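Local coordinates for protein UTP-glucose-1-phosphate uridylyltransferase 2 (Trypanosoma brucei, PDB 3GUE) that probably catalyses the conversion of UTP and alpha-D-glucose 1-phosphate into UDP-glucose and diphosphate, and binds UDP-glucose, at residues K81-L86 with L130-S135; S97-K102 with S379-L384; R213-S218 with I308-L313; S281-K286 with P327-P332. One frame throughout, in Å; residues are numbered along the deposited sequence.

In the fold
Interactions 1 and 3 belong to one mixed sheet, where strands 77-83 and 214-219 are neighbours. Their centres are about 18 Å apart, yet they touch: K81 NZ lies 2.7 Å from S218 OG, and L82 CD2 packs 3.5 Å from I217 CG2. Interaction 1 holds the UDP-glucose directly. It also meets interaction 2, where N83 OD1 lies 2.8 Å from S97 OG, probably a hydrogen bond, although those centres are about 17 Å apart. Interaction 4 approaches the pocket separately: the M329 side chain is about 6 Å from the ligand, and the nearest atoms of interactions 4 and 1 are about 9 Å apart. Interactions 2 and 3 lie on opposite sides of the chain's centre.

Interaction 1 (K81-L86 with L130-S135); sequences KLNGGL and LMNSFS. With UPG (uridine-5'-diphosphate-glucose), chain C.
L82 lies alongside M131, the two side chains pointing the same way, with L82 CD2 3.9 Å from M131 CE. The bend at the end of M131, whose CG stands anti to the backbone N (chi1 -171°), leaves CE both against the leucine and 3.6 Å from O2 of the uracil. L82 in turn touches the sugar side of the ligand: its CB is 3.6 Å from the ribose ring oxygen O4C. M131 thus meets the uracil at O2 and L82 meets the ribose. The backbones beside them run parallel, as the bond from M131 N to K81 O (3.1 Å) attests. This is the Rossmann-like core of the GT-A nucleotidyltransferases, in which the loop following strand 77-83 takes up the uridine. G84 N gives a weak bond to uracil O2 at 2.8 Å, and G85 N a better-directed one to ribose O2C at 3.0 Å. On the other face of the sheet N83 ND2 donates to N132 OD1 over 2.7 Å. N132 OD1 lies close to the plane of the N83 amide, whereas N83 ND2 stands 42° out of the carbonyl plane of N132, and the two amides are turned 71° against each other. The N83 amide has further partners: N83 OD1 bonds S97 OG and N83 ND2 bonds T140 OG1, which should fix its rotation. Further along, S133 OG donates to G84 O at 2.8 Å, tying the carbonyl of a ligand-binding glycine to the loop that follows strand 128-132. The same OG accepts a weak bond from S135 N.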
# COMPACT_ATOMS: atom_id res chain seq x y z
N LYS A 81 -2.78 9.24 -5.67
CA LYS A 81 -3.20 7.99 -5.01
C LYS A 81 -2.61 6.83 -5.80
O LYS A 81 -2.79 6.76 -7.02
CB LYS A 81 -4.74 7.93 -4.98
CG LYS A 81 -5.39 8.24 -3.61
CD LYS A 81 -5.21 7.06 -2.64
CE LYS A 81 -6.24 7.03 -1.51
NZ LYS A 81 -5.69 7.58 -0.22
N LEU A 82 -1.86 5.95 -5.13
CA LEU A 82 -1.29 4.75 -5.75
C LEU A 82 -2.45 3.79 -6.13
O LEU A 82 -3.38 3.57 -5.34
CB LEU A 82 -0.30 4.07 -4.80
CG LEU A 82 0.87 4.92 -4.26
CD1 LEU A 82 1.77 4.14 -3.27
CD2 LEU A 82 1.72 5.56 -5.40
N ASN A 83 -2.38 3.20 -7.31
CA ASN A 83 -3.48 2.38 -7.84
C ASN A 83 -2.99 1.29 -8.81
O ASN A 83 -3.74 0.82 -9.67
CB ASN A 83 -4.50 3.31 -8.51
CG ASN A 83 -5.83 2.62 -8.81
OD1 ASN A 83 -6.41 1.93 -7.96
ND2 ASN A 83 -6.28 2.76 -10.04
N GLY A 84 -1.72 0.88 -8.66
CA GLY A 84 -1.01 0.08 -9.67
C GLY A 84 -0.82 -1.38 -9.29
O GLY A 84 -0.46 -2.19 -10.14
N GLY A 85 -1.10 -1.74 -8.04
CA GLY A 85 -0.87 -3.11 -7.60
C GLY A 85 -1.94 -4.06 -8.11
O GLY A 85 -3.01 -3.63 -8.56
N LEU A 86 -1.66 -5.35 -8.01
CA LEU A 86 -2.47 -6.37 -8.66
C LEU A 86 -3.36 -7.09 -7.68
O LEU A 86 -4.28 -7.81 -8.09
CB LEU A 86 -1.59 -7.36 -9.40
CG LEU A 86 -0.37 -6.80 -10.14
CD1 LEU A 86 0.59 -7.92 -10.50
CD2 LEU A 86 -0.82 -6.01 -11.36
N LEU A 130 -3.74 9.34 -10.30
CA LEU A 130 -3.83 7.96 -9.86
C LEU A 130 -2.72 7.26 -10.65
O LEU A 130 -2.64 7.36 -11.89
CB LEU A 130 -5.22 7.39 -10.19
CG LEU A 130 -6.47 7.71 -9.35
CD1 LEU A 130 -7.69 7.56 -10.23
CD2 LEU A 130 -6.62 6.78 -8.12
N MET A 131 -1.82 6.60 -9.93
CA MET A 131 -0.81 5.82 -10.58
C MET A 131 -1.37 4.44 -10.88
O MET A 131 -1.59 3.62 -9.96
CB MET A 131 0.46 5.72 -9.75
CG MET A 131 1.63 5.08 -10.50
SD MET A 131 3.20 5.25 -9.65
CE MET A 131 3.18 3.82 -8.54
N ASN A 132 -1.55 4.19 -12.17
CA ASN A 132 -2.11 2.93 -12.65
C ASN A 132 -1.04 2.07 -13.30
O ASN A 132 0.00 2.57 -13.64
CB ASN A 132 -3.30 3.20 -13.58
CG ASN A 132 -4.42 4.04 -12.90
OD1 ASN A 132 -4.60 3.98 -11.70
ND2 ASN A 132 -5.13 4.83 -13.67
N SER A 133 -1.27 0.76 -13.36
CA SER A 133 -0.42 -0.17 -14.10
C SER A 133 -1.21 -0.75 -15.28
O SER A 133 -2.40 -0.44 -15.44
CB SER A 133 -0.00 -1.32 -13.17
OG SER A 133 -1.16 -2.07 -12.80
N PHE A 134 -0.56 -1.60 -16.08
CA PHE A 134 -1.22 -2.29 -17.20
C PHE A 134 -2.48 -3.05 -16.73
O PHE A 134 -3.45 -3.17 -17.49
CB PHE A 134 -0.23 -3.21 -17.97
CG PHE A 134 0.26 -4.42 -17.18
CD1 PHE A 134 -0.27 -5.70 -17.41
CD2 PHE A 134 1.27 -4.29 -16.21
CE1 PHE A 134 0.17 -6.81 -16.67
CE2 PHE A 134 1.72 -5.40 -15.47
CZ PHE A 134 1.17 -6.65 -15.70
N SER A 135 -2.46 -3.53 -15.48
CA SER A 135 -3.51 -4.38 -14.90
C SER A 135 -4.71 -3.60 -14.32
O SER A 135 -5.79 -4.16 -14.13
CB SER A 135 -2.92 -5.22 -13.77
OG SER A 135 -2.00 -6.20 -14.24
N1 UPG C . 1.01 -0.29 -5.93
C2 UPG C . 1.32 0.40 -7.12
N3 UPG C . 2.31 -0.14 -7.93
C4 UPG C . 2.99 -1.29 -7.62
C5 UPG C . 2.71 -1.97 -6.43
C6 UPG C . 1.73 -1.48 -5.58
O2 UPG C . 0.75 1.43 -7.51
O4 UPG C . 3.85 -1.68 -8.43
C1C UPG C . -0.05 0.24 -5.02
C2C UPG C . -1.14 -0.68 -4.47
O2C UPG C . -2.19 -0.86 -5.43
C3C UPG C . -1.62 0.15 -3.29
C4C UPG C . -0.32 0.74 -2.76
O4C UPG C . 0.64 0.70 -3.85
O3C UPG C . -2.43 1.22 -3.77
C5C UPG C . 0.27 -0.11 -1.58
O5C UPG C . 0.71 -1.39 -1.97
PA UPG C . 0.44 -2.68 -1.05
O1A UPG C . -1.00 -2.60 -0.68
O2A UPG C . 0.96 -3.91 -1.66
O3A UPG C . 1.31 -2.31 0.30
PB UPG C . 2.87 -2.67 0.60
O1B UPG C . 3.68 -2.19 -0.54
O2B UPG C . 3.02 -4.08 1.08
O3B UPG C . 3.07 -1.77 1.92
C1' UPG C . 2.99 -0.31 1.80
C2' UPG C . 4.31 0.30 2.25
C3' UPG C . 4.57 -0.17 3.68
C4' UPG C . 3.43 0.33 4.58
C5' UPG C . 2.07 -0.18 4.05
C6' UPG C . 0.93 0.54 4.73
O2' UPG C . 5.40 -0.13 1.40
O3' UPG C . 5.85 0.29 4.09
O4' UPG C . 3.63 -0.10 5.92
O5' UPG C . 1.88 0.08 2.63
O6' UPG C . -0.28 -0.19 4.52

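Interaction 2 (S97-K102 with S379-L384); sequences SLLQVK and SDLLAL
K102 sends its side chain from strand 100-102 to the C-terminal part of helix 378-385, starting at a classic beta bulge in which V101 and K102 both face one residue of the short strand 105-106. From CB the chain runs out nearly extended through CG and CD, and turns only at its last torsion (chi4 64°). That turn brings CE to 3.3 Å from L384 O and points NZ at the same oxygen. The resulting bond from K102 NZ to L384 O is doubtful in its detail, since 2.5 Å is too short; as modelled, the ammonium arrives nearly along the C=O axis, with a C=O...N angle of 163°. Next to this lysine, V101 meets L384, the two branched ends crossing obliquely. F107 of helix 107-122 packs on both V101 and L384, while I420 and F423 of helix 420-427 cover L381. The contact therefore joins a small hairpin to a helix mainly by leucine and valine branches. V101 CG1 lies 3.8 Å from L384 CD2 and 4.0 Å from L384 CG. One turn earlier on the helix, L381 CD2 touches L99 CD2 at 4.1 Å, also at a slant.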
# COMPACT_ATOMS: atom_id res chain seq x y z
N SER A 97 -8.90 -1.23 -5.55
CA SER A 97 -9.71 -0.03 -5.32
C SER A 97 -11.18 -0.16 -5.80
O SER A 97 -12.03 0.60 -5.35
CB SER A 97 -9.03 1.23 -5.93
OG SER A 97 -9.05 1.21 -7.37
N LEU A 98 -11.44 -1.09 -6.72
CA LEU A 98 -12.78 -1.33 -7.25
C LEU A 98 -13.55 -2.29 -6.34
O LEU A 98 -14.70 -2.66 -6.62
CB LEU A 98 -12.70 -1.83 -8.69
CG LEU A 98 -12.06 -0.81 -9.66
CD1 LEU A 98 -12.13 -1.31 -11.09
CD2 LEU A 98 -12.71 0.56 -9.52
N LEU A 99 -12.91 -2.69 -5.24
CA LEU A 99 -13.60 -3.47 -4.21
C LEU A 99 -14.65 -2.64 -3.44
O LEU A 99 -14.40 -1.49 -3.09
CB LEU A 99 -12.60 -4.09 -3.24
CG LEU A 99 -12.24 -5.57 -3.41
CD1 LEU A 99 -11.88 -5.91 -4.85
CD2 LEU A 99 -11.11 -5.93 -2.44
N GLN A 100 -15.82 -3.23 -3.18
CA GLN A 100 -16.87 -2.54 -2.41
C GLN A 100 -16.41 -2.43 -0.96
O GLN A 100 -15.83 -3.38 -0.40
CB GLN A 100 -18.24 -3.26 -2.48
CG GLN A 100 -18.95 -3.23 -3.87
CD GLN A 100 -20.41 -3.80 -3.89
OE1 GLN A 100 -20.69 -4.94 -3.44
NE2 GLN A 100 -21.34 -3.01 -4.44
N VAL A 101 -16.69 -1.28 -0.36
CA VAL A 101 -16.24 -0.95 1.00
C VAL A 101 -17.43 -0.76 1.97
O VAL A 101 -17.57 -1.50 2.93
CB VAL A 101 -15.23 0.23 0.96
CG1 VAL A 101 -14.93 0.77 2.32
CG2 VAL A 101 -13.92 -0.25 0.37
N LYS A 102 -18.31 0.20 1.66
CA LYS A 102 -19.54 0.47 2.42
C LYS A 102 -20.58 1.00 1.44
O LYS A 102 -20.23 1.70 0.50
CB LYS A 102 -19.30 1.53 3.49
CG LYS A 102 -18.37 1.11 4.63
CD LYS A 102 -18.63 1.86 5.90
CE LYS A 102 -17.88 1.24 7.05
NZ LYS A 102 -16.44 1.37 6.79
N SER A 379 -8.78 -10.06 5.87
CA SER A 379 -8.95 -9.71 7.30
C SER A 379 -9.09 -8.22 7.58
O SER A 379 -9.93 -7.83 8.39
CB SER A 379 -7.90 -10.34 8.24
OG SER A 379 -6.56 -10.31 7.74
N ASP A 380 -8.28 -7.42 6.89
CA ASP A 380 -8.36 -5.96 6.92
C ASP A 380 -9.65 -5.47 6.31
O ASP A 380 -10.29 -4.52 6.84
CB ASP A 380 -7.21 -5.34 6.11
CG ASP A 380 -5.83 -5.50 6.76
OD1 ASP A 380 -5.70 -5.56 7.98
OD2 ASP A 380 -4.83 -5.54 6.00
N LEU A 381 -10.03 -6.11 5.20
CA LEU A 381 -11.26 -5.79 4.45
C LEU A 381 -12.50 -6.02 5.27
O LEU A 381 -13.43 -5.22 5.21
CB LEU A 381 -11.35 -6.62 3.18
CG LEU A 381 -12.57 -6.32 2.30
CD1 LEU A 381 -12.52 -4.85 1.83
CD2 LEU A 381 -12.57 -7.32 1.12
N LEU A 382 -12.53 -7.16 5.98
CA LEU A 382 -13.55 -7.45 6.97
C LEU A 382 -13.72 -6.32 7.99
O LEU A 382 -14.87 -5.92 8.30
CB LEU A 382 -13.24 -8.78 7.70
CG LEU A 382 -14.07 -9.18 8.93
CD1 LEU A 382 -15.57 -9.20 8.60
CD2 LEU A 382 -13.61 -10.56 9.47
N ALA A 383 -12.59 -5.82 8.51
CA ALA A 383 -12.63 -4.78 9.55
C ALA A 383 -13.16 -3.47 8.95
O ALA A 383 -14.02 -2.83 9.56
CB ALA A 383 -11.25 -4.55 10.21
N LEU A 384 -12.73 -3.16 7.73
CA LEU A 384 -13.15 -1.93 7.07
C LEU A 384 -14.64 -1.91 6.76
O LEU A 384 -15.34 -0.89 6.99
CB LEU A 384 -12.36 -1.69 5.79
CG LEU A 384 -12.42 -0.25 5.26
CD1 LEU A 384 -11.83 0.74 6.28
CD2 LEU A 384 -11.65 -0.16 3.99

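Interaction 3 (R213-S218 with I308-L313); sequences RYMFIS and INLMEL
L310 packs as a bump against M215, its two methyls lying along the start of strand 214-219 on the side of the sheet that carries M215. L310 CD2 presses on M215 CB at 3.7 Å, and L310 CD1 lies over the backbone at Y214 N, 3.9 Å away. The L310 and M215 side chains cross at about a right angle. Beside them I308 adds CG1, 3.8 Å from M215 CB, so the base of the methionine fits between the leucine and the isoleucine. I308 gets there because CG1 sits between the backbone N and the carbonyl carbon (chi1 62°). Farther along, the CD1 methyls of I308 and I217 meet. On the opposite face the Y214 ring meets N309 obliquely, ring and amide planes 78° apart, and Y214 CE1 lies 3.8 Å from N309 CB. R213 runs side by side with M311, whose CE covers one face of the guanidinium near its rim, while R213 NH1 is hydrogen-bonded to L208 O. The antiparallel pairing is sound: M215 and I308 exchange two bonds of 2.9 Å, N of each to O of the other. R213 O then takes L310 N at 2.7 Å, where the strand gives way to a helix N-capped by N309 OD1, which accepts from E312 N. L204 and L208 of helix 203-209 pack against L310, H236 bonds the Y214 hydroxyl, and V78 and L80 of the neighbouring strand 77-83 flank M215.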
# COMPACT_ATOMS: atom_id res chain seq x y z
N ARG A 213 5.17 22.32 -6.16
CA ARG A 213 6.43 21.96 -5.51
C ARG A 213 6.29 20.79 -4.54
O ARG A 213 7.29 20.27 -4.06
CB ARG A 213 7.00 23.16 -4.72
CG ARG A 213 7.52 24.32 -5.53
CD ARG A 213 8.77 23.91 -6.36
NE ARG A 213 9.22 25.04 -7.19
CZ ARG A 213 8.82 25.27 -8.44
NH1 ARG A 213 7.95 24.46 -9.01
NH2 ARG A 213 9.28 26.30 -9.12
N TYR A 214 5.05 20.42 -4.19
CA TYR A 214 4.81 19.38 -3.20
C TYR A 214 3.77 18.37 -3.65
O TYR A 214 2.76 18.72 -4.29
CB TYR A 214 4.38 20.01 -1.87
CG TYR A 214 5.49 20.77 -1.19
CD1 TYR A 214 6.48 20.11 -0.50
CD2 TYR A 214 5.57 22.17 -1.28
CE1 TYR A 214 7.54 20.82 0.15
CE2 TYR A 214 6.61 22.87 -0.66
CZ TYR A 214 7.58 22.19 0.07
OH TYR A 214 8.63 22.89 0.67
N MET A 215 4.02 17.11 -3.30
CA MET A 215 3.12 16.04 -3.63
C MET A 215 2.82 15.19 -2.42
O MET A 215 3.73 14.69 -1.77
CB MET A 215 3.70 15.16 -4.75
CG MET A 215 2.86 13.93 -5.03
SD MET A 215 3.44 13.07 -6.50
CE MET A 215 3.08 14.27 -7.77
N PHE A 216 1.53 15.01 -2.15
CA PHE A 216 1.07 14.06 -1.16
C PHE A 216 0.64 12.74 -1.82
O PHE A 216 -0.27 12.70 -2.68
CB PHE A 216 -0.05 14.68 -0.29
CG PHE A 216 -0.62 13.72 0.73
CD1 PHE A 216 0.16 13.28 1.79
CD2 PHE A 216 -1.93 13.27 0.63
CE1 PHE A 216 -0.32 12.39 2.72
CE2 PHE A 216 -2.46 12.35 1.59
CZ PHE A 216 -1.64 11.92 2.62
N ILE A 217 1.31 11.66 -1.40
CA ILE A 217 1.09 10.31 -1.92
C ILE A 217 0.62 9.39 -0.80
O ILE A 217 1.16 9.43 0.31
CB ILE A 217 2.39 9.69 -2.50
CG1 ILE A 217 3.26 10.74 -3.21
CG2 ILE A 217 2.09 8.46 -3.43
CD1 ILE A 217 4.66 10.22 -3.51
N SER A 218 -0.37 8.56 -1.11
CA SER A 218 -0.90 7.53 -0.21
C SER A 218 -1.44 6.31 -0.98
O SER A 218 -1.71 6.39 -2.18
CB SER A 218 -2.02 8.12 0.66
OG SER A 218 -3.13 8.51 -0.13
N ILE A 308 6.41 14.52 -0.67
CA ILE A 308 7.66 14.82 -1.34
C ILE A 308 7.70 16.26 -1.85
O ILE A 308 6.67 16.84 -2.24
CB ILE A 308 8.02 13.76 -2.44
CG1 ILE A 308 6.97 13.73 -3.55
CG2 ILE A 308 8.26 12.31 -1.80
CD1 ILE A 308 7.42 12.90 -4.80
N ASN A 309 8.88 16.84 -1.78
CA ASN A 309 9.18 18.09 -2.44
C ASN A 309 9.64 17.74 -3.86
O ASN A 309 10.62 16.98 -4.06
CB ASN A 309 10.24 18.90 -1.67
CG ASN A 309 10.57 20.26 -2.34
OD1 ASN A 309 11.01 20.30 -3.47
ND2 ASN A 309 10.32 21.34 -1.65
N LEU A 310 8.91 18.28 -4.83
CA LEU A 310 9.03 17.91 -6.23
C LEU A 310 10.32 18.47 -6.87
O LEU A 310 10.94 17.80 -7.68
CB LEU A 310 7.77 18.35 -6.98
CG LEU A 310 6.47 17.65 -6.60
CD1 LEU A 310 5.32 18.24 -7.41
CD2 LEU A 310 6.59 16.14 -6.86
N MET A 311 10.71 19.67 -6.47
CA MET A 311 11.95 20.29 -6.91
C MET A 311 13.17 19.54 -6.36
O MET A 311 14.14 19.34 -7.09
CB MET A 311 11.98 21.78 -6.51
CG MET A 311 13.15 22.62 -7.10
SD MET A 311 13.19 22.64 -8.90
CE MET A 311 12.77 24.34 -9.28
N GLU A 312 13.13 19.16 -5.08
CA GLU A 312 14.18 18.28 -4.54
C GLU A 312 14.26 16.95 -5.32
O GLU A 312 15.35 16.50 -5.67
CB GLU A 312 14.01 18.01 -3.04
CG GLU A 312 14.24 19.23 -2.13
CD GLU A 312 15.57 19.94 -2.39
OE1 GLU A 312 16.58 19.25 -2.67
OE2 GLU A 312 15.59 21.19 -2.31
N LEU A 313 13.11 16.34 -5.58
CA LEU A 313 13.11 15.15 -6.44
C LEU A 313 13.73 15.43 -7.79
O LEU A 313 14.55 14.64 -8.28
CB LEU A 313 11.70 14.58 -6.62
CG LEU A 313 11.62 13.36 -7.52
CD1 LEU A 313 12.17 12.09 -6.82
CD2 LEU A 313 10.20 13.12 -8.10

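Interaction 4 (S281-K286 with P327-P332); sequences SAQCPK and PVMRNP
A282 O receives a hydrogen bond of 2.6 Å from a water that in turn accepts from R330 N at 2.9 Å, so a single molecule bridges the two backbones. The bridge joins a 3-10 turn, just after strand 275-280, to the edge strand 329-334 of a four-stranded antiparallel sheet. R330 N is thus satisfied on the side of the strand that has no further strand of this chain beside it. A second water, two residues earlier in the chain, links a side chain instead: it accepts from Q283 NE2 at 2.9 Å and donates to V328 O at 3.0 Å. Between the two waters the contact is made by side chains. Q283 has CG anti to its carbonyl carbon (chi1 -73°) and is extended beyond it, which lays the chain across M329 at about a right angle. Q283 CG lies 3.7 Å from M329 CG. P327 CG approaches the same amide obliquely from beyond Q283 NE2, at 3.9 Å. The amide oxygen, OE1, is bonded to E280 N, so with water at NE2 both ends of the group are held and its rotation is probably fixed. E280 itself binds UDP-glucose, which places this packing next to the pocket, with the M329 side chain about 6 Å from the ligand. A282 adds its methyl, CB, which faces both M329 SD and N331 OD1, while N331 ND2 turns to E349 of the next strand for a weak bond. The M329 sulfur ends against the glutamine amide, SD standing 3.8 Å from Q283 CD.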
# COMPACT_ATOMS: atom_id res chain seq x y z
N SER A 281 7.93 -6.26 4.38
CA SER A 281 7.69 -7.70 4.51
C SER A 281 8.60 -8.55 3.60
O SER A 281 9.17 -9.56 4.05
CB SER A 281 6.23 -8.00 4.17
OG SER A 281 5.38 -7.62 5.23
N ALA A 282 8.71 -8.15 2.34
CA ALA A 282 9.52 -8.85 1.35
C ALA A 282 11.04 -8.78 1.60
O ALA A 282 11.81 -9.50 0.95
CB ALA A 282 9.20 -8.32 -0.02
N GLN A 283 11.45 -7.94 2.53
CA GLN A 283 12.88 -7.76 2.86
C GLN A 283 13.23 -8.49 4.15
O GLN A 283 14.37 -8.46 4.61
CB GLN A 283 13.21 -6.27 2.99
CG GLN A 283 13.27 -5.53 1.67
CD GLN A 283 13.35 -4.02 1.86
OE1 GLN A 283 12.59 -3.45 2.65
NE2 GLN A 283 14.25 -3.36 1.10
N CYS A 284 12.24 -9.16 4.74
CA CYS A 284 12.46 -9.82 6.01
C CYS A 284 12.69 -11.31 5.80
O CYS A 284 11.80 -12.02 5.33
CB CYS A 284 11.31 -9.54 7.01
SG CYS A 284 11.56 -10.35 8.61
N PRO A 285 13.90 -11.78 6.15
CA PRO A 285 14.26 -13.19 6.02
C PRO A 285 13.40 -14.04 6.93
O PRO A 285 13.06 -13.62 8.04
CB PRO A 285 15.71 -13.24 6.51
CG PRO A 285 16.18 -11.86 6.45
CD PRO A 285 15.02 -11.00 6.71
N LYS A 286 13.06 -15.23 6.46
CA LYS A 286 12.21 -16.17 7.20
C LYS A 286 12.57 -16.28 8.71
O LYS A 286 11.69 -16.15 9.56
CB LYS A 286 12.23 -17.53 6.48
CG LYS A 286 11.42 -18.63 7.12
CD LYS A 286 11.78 -19.98 6.52
CE LYS A 286 11.91 -21.05 7.59
NZ LYS A 286 11.57 -22.41 7.11
N PRO A 327 16.52 0.25 -2.72
CA PRO A 327 16.86 -1.18 -2.55
C PRO A 327 15.88 -2.13 -3.23
O PRO A 327 14.64 -2.00 -3.08
CB PRO A 327 16.85 -1.37 -1.03
CG PRO A 327 16.03 -0.28 -0.50
CD PRO A 327 16.08 0.88 -1.47
N VAL A 328 16.43 -3.07 -4.00
CA VAL A 328 15.60 -3.99 -4.75
C VAL A 328 15.13 -5.08 -3.80
O VAL A 328 15.90 -5.56 -2.98
CB VAL A 328 16.32 -4.60 -5.98
CG1 VAL A 328 17.57 -5.43 -5.55
CG2 VAL A 328 15.34 -5.44 -6.79
N MET A 329 13.84 -5.44 -3.91
CA MET A 329 13.28 -6.50 -3.11
C MET A 329 13.02 -7.65 -4.08
O MET A 329 12.47 -7.44 -5.15
CB MET A 329 11.97 -6.05 -2.45
CG MET A 329 12.04 -4.67 -1.76
SD MET A 329 10.62 -4.31 -0.70
CE MET A 329 9.31 -4.02 -1.90
N ARG A 330 13.44 -8.85 -3.69
CA ARG A 330 13.43 -9.99 -4.60
C ARG A 330 12.35 -10.91 -4.10
O ARG A 330 12.56 -11.70 -3.18
CB ARG A 330 14.81 -10.68 -4.59
CG ARG A 330 15.00 -11.79 -5.63
CD ARG A 330 16.08 -12.75 -5.19
NE ARG A 330 15.75 -13.40 -3.93
CZ ARG A 330 16.44 -14.41 -3.39
NH1 ARG A 330 17.50 -14.93 -4.01
NH2 ARG A 330 16.05 -14.91 -2.22
N ASN A 331 11.17 -10.75 -4.68
CA ASN A 331 9.93 -11.37 -4.21
C ASN A 331 9.61 -12.69 -4.93
O ASN A 331 9.22 -12.68 -6.09
CB ASN A 331 8.76 -10.36 -4.42
CG ASN A 331 7.65 -10.52 -3.40
OD1 ASN A 331 7.75 -11.26 -2.43
ND2 ASN A 331 6.57 -9.78 -3.61
N PRO A 332 9.75 -13.83 -4.22
CA PRO A 332 9.55 -15.14 -4.86
C PRO A 332 8.05 -15.45 -4.94
O PRO A 332 7.32 -15.20 -3.99
CB PRO A 332 10.24 -16.09 -3.88
CG PRO A 332 9.98 -15.45 -2.53
CD PRO A 332 10.06 -13.97 -2.78
O HOH W 1 13.68 -9.08 -0.78
O HOH W 2 16.40 -4.93 -0.14